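Local structure of tudor and KH domain-containing protein homolog (Bombyx mori, 5VQH) at residues A29-W37 with D166-E177; F145-S153 with G226-V236. The protein takes part in primary piRNA biogenesis that silences transposons in the germline, using its Tudor domain to bind symmetrically methylated Siwi and Ago3. All blocks are in the same frame, centred on the assembly; numbering follows the deposited sequence.

Interaction 1 (A29-W37 with D166-E177)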
loop_
_atom_site.group_PDB
_atom_site.type_symbol
_atom_site.label_atom_id
_atom_site.label_comp_id
_atom_site.label_asym_id
_atom_site.label_seq_id
_atom_site.Cartn_x
_atom_site.Cartn_y
_atom_site.Cartn_z
ATOM N N ALA A 29 -0.140 3.361 -3.563
ATOM C CA ALA A 29 0.194 4.321 -2.527
ATOM C C ALA A 29 1.673 4.530 -2.505
ATOM O O ALA A 29 2.446 3.647 -2.915
ATOM C CB ALA A 29 -0.273 3.819 -1.175
ATOM N N VAL A 30 2.069 5.697 -1.998
ATOM C CA VAL A 30 3.471 6.071 -1.906
ATOM C C VAL A 30 3.679 6.656 -0.543
ATOM O O VAL A 30 2.849 7.378 -0.058
ATOM C CB VAL A 30 3.877 7.164 -2.906
ATOM C CG1 VAL A 30 5.310 7.595 -2.649
ATOM C CG2 VAL A 30 3.747 6.697 -4.362
ATOM N N SER A 31 4.781 6.305 0.071
ATOM C CA SER A 31 5.286 7.004 1.238
ATOM C C SER A 31 6.509 7.778 0.749
ATOM O O SER A 31 6.604 8.980 0.948
ATOM C CB SER A 31 5.619 5.988 2.347
ATOM O OG SER A 31 6.468 6.552 3.302
ATOM N N SER A 32 7.396 7.095 0.043
ATOM C CA SER A 32 8.520 7.709 -0.617
ATOM C C SER A 32 9.060 6.711 -1.608
ATOM O O SER A 32 8.684 5.561 -1.570
ATOM C CB SER A 32 9.632 7.963 0.396
ATOM O OG SER A 32 10.399 6.791 0.590
ATOM N N PRO A 33 10.025 7.102 -2.429
ATOM C CA PRO A 33 10.616 6.170 -3.391
ATOM C C PRO A 33 11.277 4.957 -2.765
ATOM O O PRO A 33 11.533 3.947 -3.451
ATOM C CB PRO A 33 11.696 6.999 -4.040
ATOM C CG PRO A 33 11.209 8.390 -3.907
ATOM C CD PRO A 33 10.575 8.445 -2.566
ATOM N N SER A 34 11.596 5.069 -1.483
ATOM C CA SER A 34 12.125 3.945 -0.755
ATOM C C SER A 34 11.035 3.003 -0.239
ATOM O O SER A 34 11.353 1.975 0.286
ATOM C CB SER A 34 13.006 4.458 0.391
ATOM O OG SER A 34 14.148 5.131 -0.146
ATOM N N ARG A 35 9.767 3.362 -0.391
ATOM C CA ARG A 35 8.683 2.656 0.251
ATOM C C ARG A 35 7.363 3.023 -0.389
ATOM O O ARG A 35 6.749 4.058 -0.054
ATOM C CB ARG A 35 8.626 2.996 1.734
ATOM C CG ARG A 35 7.851 2.022 2.620
ATOM C CD ARG A 35 8.023 2.416 4.081
ATOM N NE ARG A 35 6.836 2.168 4.902
ATOM C CZ ARG A 35 6.571 1.016 5.525
ATOM N NH1 ARG A 35 7.395 -0.033 5.406
ATOM N NH2 ARG A 35 5.464 0.902 6.264
ATOM N N PHE A 36 6.920 2.162 -1.307
ATOM C CA PHE A 36 5.622 2.316 -1.942
ATOM C C PHE A 36 4.963 0.970 -2.183
ATOM O O PHE A 36 5.556 -0.059 -1.910
ATOM C CB PHE A 36 5.739 3.154 -3.215
ATOM C CG PHE A 36 6.631 2.590 -4.228
ATOM C CD1 PHE A 36 6.106 1.864 -5.276
ATOM C CD2 PHE A 36 8.002 2.814 -4.164
ATOM C CE1 PHE A 36 6.932 1.328 -6.247
ATOM C CE2 PHE A 36 8.860 2.263 -5.116
ATOM C CZ PHE A 36 8.311 1.513 -6.166
ATOM N N TRP A 37 3.723 1.000 -2.648
ATOM C CA TRP A 37 2.897 -0.168 -2.809
ATOM C C TRP A 37 2.365 -0.284 -4.249
ATOM O O TRP A 37 1.920 0.677 -4.849
ATOM C CB TRP A 37 1.777 -0.140 -1.740
ATOM C CG TRP A 37 2.369 -0.355 -0.307
ATOM C CD1 TRP A 37 2.564 -1.554 0.331
ATOM C CD2 TRP A 37 2.842 0.638 0.594
ATOM N NE1 TRP A 37 3.138 -1.352 1.551
ATOM C CE2 TRP A 37 3.318 -0.018 1.730
ATOM C CE3 TRP A 37 2.894 2.023 0.559
ATOM C CZ2 TRP A 37 3.846 0.665 2.804
ATOM C CZ3 TRP A 37 3.430 2.696 1.609
ATOM C CH2 TRP A 37 3.882 2.037 2.724
ATOM N N ASP A 166 11.612 9.709 3.503
ATOM C CA ASP A 166 12.519 8.741 4.161
ATOM C C ASP A 166 13.997 9.081 3.899
ATOM O O ASP A 166 14.776 8.239 3.423
ATOM C CB ASP A 166 12.191 7.304 3.713
ATOM C CG ASP A 166 10.683 7.014 3.731
ATOM O OD1 ASP A 166 9.938 7.807 4.350
ATOM O OD2 ASP A 166 10.229 6.020 3.124
ATOM N N LYS A 167 14.347 10.326 4.251
ATOM C CA LYS A 167 15.604 10.990 3.879
ATOM C C LYS A 167 15.474 11.628 2.475
ATOM O O LYS A 167 16.349 12.358 2.030
ATOM C CB LYS A 167 16.788 10.017 3.951
ATOM C CG LYS A 167 18.121 10.686 4.248
ATOM C CD LYS A 167 19.160 10.344 3.184
ATOM C CE LYS A 167 20.565 10.656 3.656
ATOM N NZ LYS A 167 20.732 12.120 3.847
ATOM N N TRP A 168 14.374 11.324 1.793
ATOM C CA TRP A 168 13.998 11.969 0.566
ATOM C C TRP A 168 13.484 13.330 0.872
ATOM O O TRP A 168 12.791 13.525 1.863
ATOM C CB TRP A 168 12.884 11.169 -0.127
ATOM C CG TRP A 168 13.391 9.887 -0.699
ATOM C CD1 TRP A 168 13.380 8.646 -0.104
ATOM C CD2 TRP A 168 14.033 9.723 -1.963
ATOM N NE1 TRP A 168 13.959 7.717 -0.940
ATOM C CE2 TRP A 168 14.364 8.348 -2.088
ATOM C CE3 TRP A 168 14.341 10.600 -3.015
ATOM C CZ2 TRP A 168 15.007 7.828 -3.228
ATOM C CZ3 TRP A 168 14.973 10.091 -4.155
ATOM C CH2 TRP A 168 15.289 8.702 -4.258
ATOM N N HIS A 169 13.804 14.269 -0.004
ATOM C CA HIS A 169 13.233 15.584 0.057
ATOM C C HIS A 169 11.750 15.498 -0.321
ATOM O O HIS A 169 11.397 14.807 -1.278
ATOM C CB HIS A 169 13.985 16.493 -0.908
ATOM C CG HIS A 169 13.603 17.942 -0.809
ATOM N ND1 HIS A 169 12.450 18.450 -1.375
ATOM C CD2 HIS A 169 14.226 18.992 -0.221
ATOM C CE1 HIS A 169 12.368 19.743 -1.130
ATOM N NE2 HIS A 169 13.435 20.096 -0.435
ATOM N N PRO A 170 10.870 16.213 0.404
ATOM C CA PRO A 170 9.423 16.217 0.136
ATOM C C PRO A 170 8.984 16.410 -1.334
ATOM O O PRO A 170 7.970 15.891 -1.750
ATOM C CB PRO A 170 8.925 17.413 0.960
ATOM C CG PRO A 170 9.889 17.543 2.067
ATOM C CD PRO A 170 11.221 17.078 1.545
ATOM N N GLN A 171 9.695 17.215 -2.086
ATOM C CA GLN A 171 9.361 17.463 -3.474
ATOM C C GLN A 171 9.835 16.384 -4.427
ATOM O O GLN A 171 9.335 16.310 -5.552
ATOM C CB GLN A 171 9.965 18.784 -3.922
ATOM C CG GLN A 171 9.337 19.975 -3.259
ATOM C CD GLN A 171 7.819 19.903 -3.279
ATOM O OE1 GLN A 171 7.196 19.607 -4.313
ATOM N NE2 GLN A 171 7.210 20.165 -2.130
ATOM N N ALA A 172 10.853 15.635 -3.997
ATOM C CA ALA A 172 11.271 14.397 -4.643
ATOM C C ALA A 172 10.103 13.430 -4.548
ATOM O O ALA A 172 9.670 12.893 -5.554
ATOM C CB ALA A 172 12.490 13.803 -3.953
ATOM N N VAL A 173 9.589 13.245 -3.328
ATOM C CA VAL A 173 8.470 12.375 -3.090
ATOM C C VAL A 173 7.315 12.844 -3.919
ATOM O O VAL A 173 6.632 12.031 -4.541
ATOM C CB VAL A 173 8.039 12.352 -1.629
ATOM C CG1 VAL A 173 6.846 11.432 -1.444
ATOM C CG2 VAL A 173 9.181 11.872 -0.744
ATOM N N GLU A 174 7.089 14.144 -3.956
ATOM C CA GLU A 174 5.957 14.702 -4.708
ATOM C C GLU A 174 6.018 14.366 -6.209
ATOM O O GLU A 174 5.024 14.007 -6.851
ATOM C CB GLU A 174 5.944 16.221 -4.533
ATOM C CG GLU A 174 4.843 16.931 -5.311
ATOM C CD GLU A 174 3.484 16.284 -5.138
ATOM O OE1 GLU A 174 3.177 15.806 -4.019
ATOM O OE2 GLU A 174 2.720 16.259 -6.129
ATOM N N ARG A 175 7.213 14.497 -6.748
ATOM C CA ARG A 175 7.456 14.305 -8.153
ATOM C C ARG A 175 7.335 12.808 -8.529
ATOM O O ARG A 175 6.816 12.443 -9.609
ATOM C CB ARG A 175 8.833 14.884 -8.442
ATOM C CG ARG A 175 9.232 14.854 -9.881
ATOM C CD ARG A 175 8.670 15.995 -10.687
ATOM N NE ARG A 175 9.001 15.679 -12.066
ATOM C CZ ARG A 175 8.126 15.544 -13.048
ATOM N NH1 ARG A 175 6.811 15.755 -12.856
ATOM N NH2 ARG A 175 8.579 15.233 -14.257
ATOM N N PHE A 176 7.779 11.965 -7.608
ATOM C CA PHE A 176 7.592 10.547 -7.721
ATOM C C PHE A 176 6.106 10.228 -7.717
ATOM O O PHE A 176 5.688 9.314 -8.415
ATOM C CB PHE A 176 8.319 9.818 -6.582
ATOM C CG PHE A 176 8.175 8.303 -6.607
ATOM C CD1 PHE A 176 8.675 7.551 -7.660
ATOM C CD2 PHE A 176 7.590 7.613 -5.524
ATOM C CE1 PHE A 176 8.567 6.161 -7.663
ATOM C CE2 PHE A 176 7.490 6.215 -5.517
ATOM C CZ PHE A 176 7.973 5.494 -6.599
ATOM N N GLU A 177 5.299 10.973 -6.961
ATOM C CA GLU A 177 3.871 10.731 -7.009
ATOM C C GLU A 177 3.279 11.180 -8.340
ATOM O O GLU A 177 2.264 10.657 -8.774
ATOM C CB GLU A 177 3.149 11.407 -5.855
ATOM C CG GLU A 177 3.569 10.905 -4.479
ATOM C CD GLU A 177 2.688 11.440 -3.352
ATOM O OE1 GLU A 177 1.548 11.857 -3.618
ATOM O OE2 GLU A 177 3.117 11.435 -2.184
#

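Interaction 2 (F145-S153 with G226-V236)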
loop_
_atom_site.group_PDB
_atom_site.type_symbol
_atom_site.label_atom_id
_atom_site.label_comp_id
_atom_site.label_asym_id
_atom_site.label_seq_id
_atom_site.Cartn_x
_atom_site.Cartn_y
_atom_site.Cartn_z
ATOM N N PHE A 145 10.421 -0.837 -3.319
ATOM C CA PHE A 145 11.254 0.344 -3.325
ATOM C C PHE A 145 11.868 0.448 -4.694
ATOM O O PHE A 145 11.842 -0.503 -5.444
ATOM C CB PHE A 145 12.313 0.276 -2.219
ATOM C CG PHE A 145 13.383 -0.728 -2.457
ATOM C CD1 PHE A 145 14.567 -0.360 -3.075
ATOM C CD2 PHE A 145 13.222 -2.033 -2.060
ATOM C CE1 PHE A 145 15.567 -1.294 -3.303
ATOM C CE2 PHE A 145 14.211 -2.971 -2.299
ATOM C CZ PHE A 145 15.385 -2.606 -2.913
ATOM N N LEU A 146 12.400 1.617 -5.014
ATOM C CA LEU A 146 12.817 1.913 -6.377
ATOM C C LEU A 146 14.263 1.559 -6.454
ATOM O O LEU A 146 15.016 1.956 -5.609
ATOM C CB LEU A 146 12.612 3.385 -6.694
ATOM C CG LEU A 146 12.438 3.637 -8.190
ATOM C CD1 LEU A 146 11.047 3.257 -8.671
ATOM C CD2 LEU A 146 12.695 5.091 -8.523
ATOM N N ALA A 147 14.661 0.805 -7.457
ATOM C CA ALA A 147 16.024 0.366 -7.527
ATOM C C ALA A 147 16.881 1.404 -8.180
ATOM O O ALA A 147 16.426 2.207 -8.987
ATOM C CB ALA A 147 16.130 -0.951 -8.271
ATOM N N GLY A 148 18.134 1.405 -7.786
ATOM C CA GLY A 148 19.138 2.166 -8.497
ATOM C C GLY A 148 19.186 3.643 -8.176
ATOM O O GLY A 148 19.902 4.385 -8.848
ATOM N N VAL A 149 18.444 4.093 -7.166
ATOM C CA VAL A 149 18.485 5.509 -6.789
ATOM C C VAL A 149 18.636 5.638 -5.274
ATOM O O VAL A 149 18.246 4.760 -4.524
ATOM C CB VAL A 149 17.240 6.286 -7.302
ATOM C CG1 VAL A 149 17.040 6.085 -8.786
ATOM C CG2 VAL A 149 15.987 5.846 -6.598
ATOM N N ARG A 150 19.246 6.720 -4.828
ATOM C CA ARG A 150 19.172 7.091 -3.418
ATOM C C ARG A 150 18.980 8.595 -3.341
ATOM O O ARG A 150 19.200 9.301 -4.330
ATOM C CB ARG A 150 20.389 6.599 -2.617
ATOM C CG ARG A 150 21.721 6.860 -3.286
ATOM C CD ARG A 150 22.765 5.796 -2.965
ATOM N NE ARG A 150 24.038 6.172 -3.579
ATOM C CZ ARG A 150 24.313 6.105 -4.889
ATOM N NH1 ARG A 150 23.417 5.652 -5.778
ATOM N NH2 ARG A 150 25.510 6.499 -5.324
ATOM N N PRO A 151 18.499 9.091 -2.191
ATOM C CA PRO A 151 18.232 10.528 -2.131
ATOM C C PRO A 151 19.483 11.390 -2.246
ATOM O O PRO A 151 20.580 10.983 -1.832
ATOM C CB PRO A 151 17.547 10.737 -0.785
ATOM C CG PRO A 151 17.419 9.399 -0.143
ATOM C CD PRO A 151 18.065 8.362 -0.986
ATOM N N ALA A 152 19.296 12.561 -2.850
ATOM C CA ALA A 152 20.377 13.512 -3.077
ATOM C C ALA A 152 20.664 14.317 -1.805
ATOM O O ALA A 152 19.757 14.921 -1.211
ATOM C CB ALA A 152 20.030 14.430 -4.234
ATOM N N SER A 153 21.936 14.322 -1.405
ATOM C CA SER A 153 22.360 14.852 -0.105
ATOM C C SER A 153 21.827 16.259 0.191
ATOM O O SER A 153 22.319 17.245 -0.355
ATOM C CB SER A 153 23.889 14.827 -0.027
ATOM O OG SER A 153 24.403 13.545 -0.352
ATOM N N GLY A 226 12.634 6.486 -12.151
ATOM C CA GLY A 226 13.830 6.769 -11.387
ATOM C C GLY A 226 14.857 7.562 -12.171
ATOM O O GLY A 226 15.613 8.319 -11.581
ATOM N N ALA A 227 14.924 7.388 -13.492
ATOM C CA ALA A 227 15.937 8.104 -14.258
ATOM C C ALA A 227 15.540 9.560 -14.369
ATOM O O ALA A 227 16.392 10.442 -14.383
ATOM C CB ALA A 227 16.153 7.473 -15.628
ATOM N N VAL A 228 14.242 9.814 -14.398
ATOM C CA VAL A 228 13.754 11.173 -14.313
ATOM C C VAL A 228 14.129 11.837 -13.000
ATOM O O VAL A 228 14.429 13.011 -12.986
ATOM C CB VAL A 228 12.241 11.234 -14.432
ATOM C CG1 VAL A 228 11.737 12.643 -14.179
ATOM C CG2 VAL A 228 11.804 10.772 -15.805
ATOM N N LEU A 229 14.071 11.103 -11.897
ATOM C CA LEU A 229 14.380 11.659 -10.588
ATOM C C LEU A 229 15.870 12.018 -10.494
ATOM O O LEU A 229 16.259 13.047 -9.907
ATOM C CB LEU A 229 14.010 10.679 -9.463
ATOM C CG LEU A 229 12.513 10.408 -9.167
ATOM C CD1 LEU A 229 12.373 9.288 -8.127
ATOM C CD2 LEU A 229 11.716 11.624 -8.715
ATOM N N VAL A 230 16.706 11.172 -11.063
ATOM C CA VAL A 230 18.137 11.422 -11.038
ATOM C C VAL A 230 18.436 12.668 -11.865
ATOM O O VAL A 230 19.187 13.516 -11.419
ATOM C CB VAL A 230 18.946 10.221 -11.569
ATOM C CG1 VAL A 230 20.416 10.593 -11.735
ATOM C CG2 VAL A 230 18.786 9.001 -10.645
ATOM N N ALA A 231 17.832 12.793 -13.046
ATOM C CA ALA A 231 18.117 13.923 -13.949
ATOM C C ALA A 231 17.662 15.255 -13.371
ATOM O O ALA A 231 18.339 16.266 -13.531
ATOM C CB ALA A 231 17.457 13.704 -15.293
ATOM N N GLU A 232 16.514 15.254 -12.691
ATOM C CA GLU A 232 16.008 16.453 -12.028
ATOM C C GLU A 232 16.680 16.710 -10.685
ATOM O O GLU A 232 16.242 17.568 -9.925
ATOM C CB GLU A 232 14.507 16.339 -11.811
ATOM C CG GLU A 232 13.679 16.267 -13.084
ATOM C CD GLU A 232 12.178 16.262 -12.814
ATOM O OE1 GLU A 232 11.788 16.183 -11.625
ATOM O OE2 GLU A 232 11.371 16.335 -13.780
ATOM N N GLY A 233 17.730 15.968 -10.375
ATOM C CA GLY A 233 18.512 16.230 -9.181
ATOM C C GLY A 233 17.935 15.772 -7.854
ATOM O O GLY A 233 18.577 15.968 -6.832
ATOM N N TRP A 234 16.764 15.131 -7.846
ATOM C CA TRP A 234 16.206 14.571 -6.600
ATOM C C TRP A 234 16.925 13.320 -6.064
ATOM O O TRP A 234 16.952 13.075 -4.833
ATOM C CB TRP A 234 14.746 14.267 -6.782
ATOM C CG TRP A 234 13.942 15.468 -7.142
ATOM C CD1 TRP A 234 13.222 15.664 -8.284
ATOM C CD2 TRP A 234 13.787 16.659 -6.358
ATOM N NE1 TRP A 234 12.626 16.906 -8.260
ATOM C CE2 TRP A 234 12.953 17.532 -7.084
ATOM C CE3 TRP A 234 14.279 17.071 -5.116
ATOM C CZ2 TRP A 234 12.582 18.772 -6.603
ATOM C CZ3 TRP A 234 13.919 18.314 -4.649
ATOM C CH2 TRP A 234 13.077 19.146 -5.389
ATOM N N ALA A 235 17.517 12.539 -6.970
ATOM C CA ALA A 235 18.210 11.302 -6.582
ATOM C C ALA A 235 19.621 11.228 -7.180
ATOM O O ALA A 235 19.978 12.041 -8.019
ATOM C CB ALA A 235 17.370 10.105 -7.049
ATOM N N VAL A 236 20.419 10.238 -6.790
ATOM C CA VAL A 236 21.666 9.942 -7.536
ATOM C C VAL A 236 21.756 8.475 -7.926
ATOM O O VAL A 236 21.375 7.633 -7.128
ATOM C CB VAL A 236 22.942 10.381 -6.762
ATOM C CG1 VAL A 236 22.988 11.897 -6.621
ATOM C CG2 VAL A 236 23.010 9.712 -5.398
#

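Interaction 1 (A29-W37 with D166-E177)
Pro33 meets Trp168 and Phe176 at the tip of a beta hairpin in the staphylococcal nuclease-like part of this extended Tudor domain. The tip is a type I turn from Ser32 to Arg35, entered through a classic beta bulge, where the N-H groups of Ser31 and Ser32 share Arg35 O as acceptor. One face of the indole lies over the proline: Pro33 CD makes a CH-pi contact 3.6 Å from the centroid of the five-membered ring of Trp168, while CB rests over the six-membered ring. In the indole plane, Trp168 NE1 gives Ser34 OG a nearly straight hydrogen bond (2.7 Å, 170°). A phenylalanine in place of Trp168 would probably leave Ser34 OG without this donor and free to turn.

Phe176 points out of helix 170-179 with CG anti to the backbone N (chi1 180°), which carries it to the hairpin. Its CB and CG pass Pro33 CG, CD2 meets Val30 CG1 at 3.7 Å, CE2 lies between Pro33 CA and Phe36 CD2, and CZ ends 3.6 Å from Phe36 CD2. The edge of Phe176 thus strikes the face of Phe36 in a T-shaped pair, planes at 68°. Leu146 and Leu229 also touch Phe176. Ser32 OG works both ways: it accepts from Ser34 N at 2.9 Å, forming an ST turn, and donates to Asp166 OD2 at 2.7 Å from well above the carboxylate plane.

Interaction 2 (F145-S153 with G226-V236)
Arg150 and Val236 bond to each other through both backbone groups, an antiparallel hydrogen-bonded pair. Val236 N reaches Arg150 O at 2.9 Å, and Arg150 N returns a longer bond of 3.3 Å to Val236 O. Two residues along, Ala152 N donates to Trp234 O at 3.1 Å. Pro151 and Ala235 face each other between these bonds in a single beta bridge, so the last modelled residues of the chain are pinned against the stretch that leaves strand 142-146.

The Arg150 side chain starts between its backbone N and carbonyl carbon (chi1 46°), bends at chi2, and lays its guanidinium face over Val236 CG2, 3.9 Å above the plane. Val149 packs on both the C-terminal tail and helix 225-231: its CB on Ala235 CB, its CG1 3.9 Å from Val230 CG2. Farther in, Leu146 CD2 comes within 3.5 Å of Gly226 CA; a CB on that glycine would clash with it. Trp168 touches Val149, Pro151 and Ala235.

Since every hydrogen bond here is backbone to backbone, the polar grip probably depends little on which side chains are present, whereas the packing rests on apolar groups, the Arg150 guanidinium face and a glycine without CB.

From the N terminus, the hairpin 29-37 comes first. The chain then runs through helix 43-59 and the five-stranded Tudor sheet, returns along strand 142-146, and only at 166-177 closes the loop of interaction 1, 128 residues long. Interaction 2 opens at 145-153, inside that loop, and closes outside it at 226-236, so the two cross. They also touch: Pro33 O probably accepts a hydrogen bond from Leu146 N, and Arg175 forms a salt bridge with Glu232. Together they bind helices 170-179 and 225-231 to the sheet containing strands 35-40 and 142-146, fastening chain that comes before and after the five-stranded Tudor sheet in sequence into one nuclease-like unit.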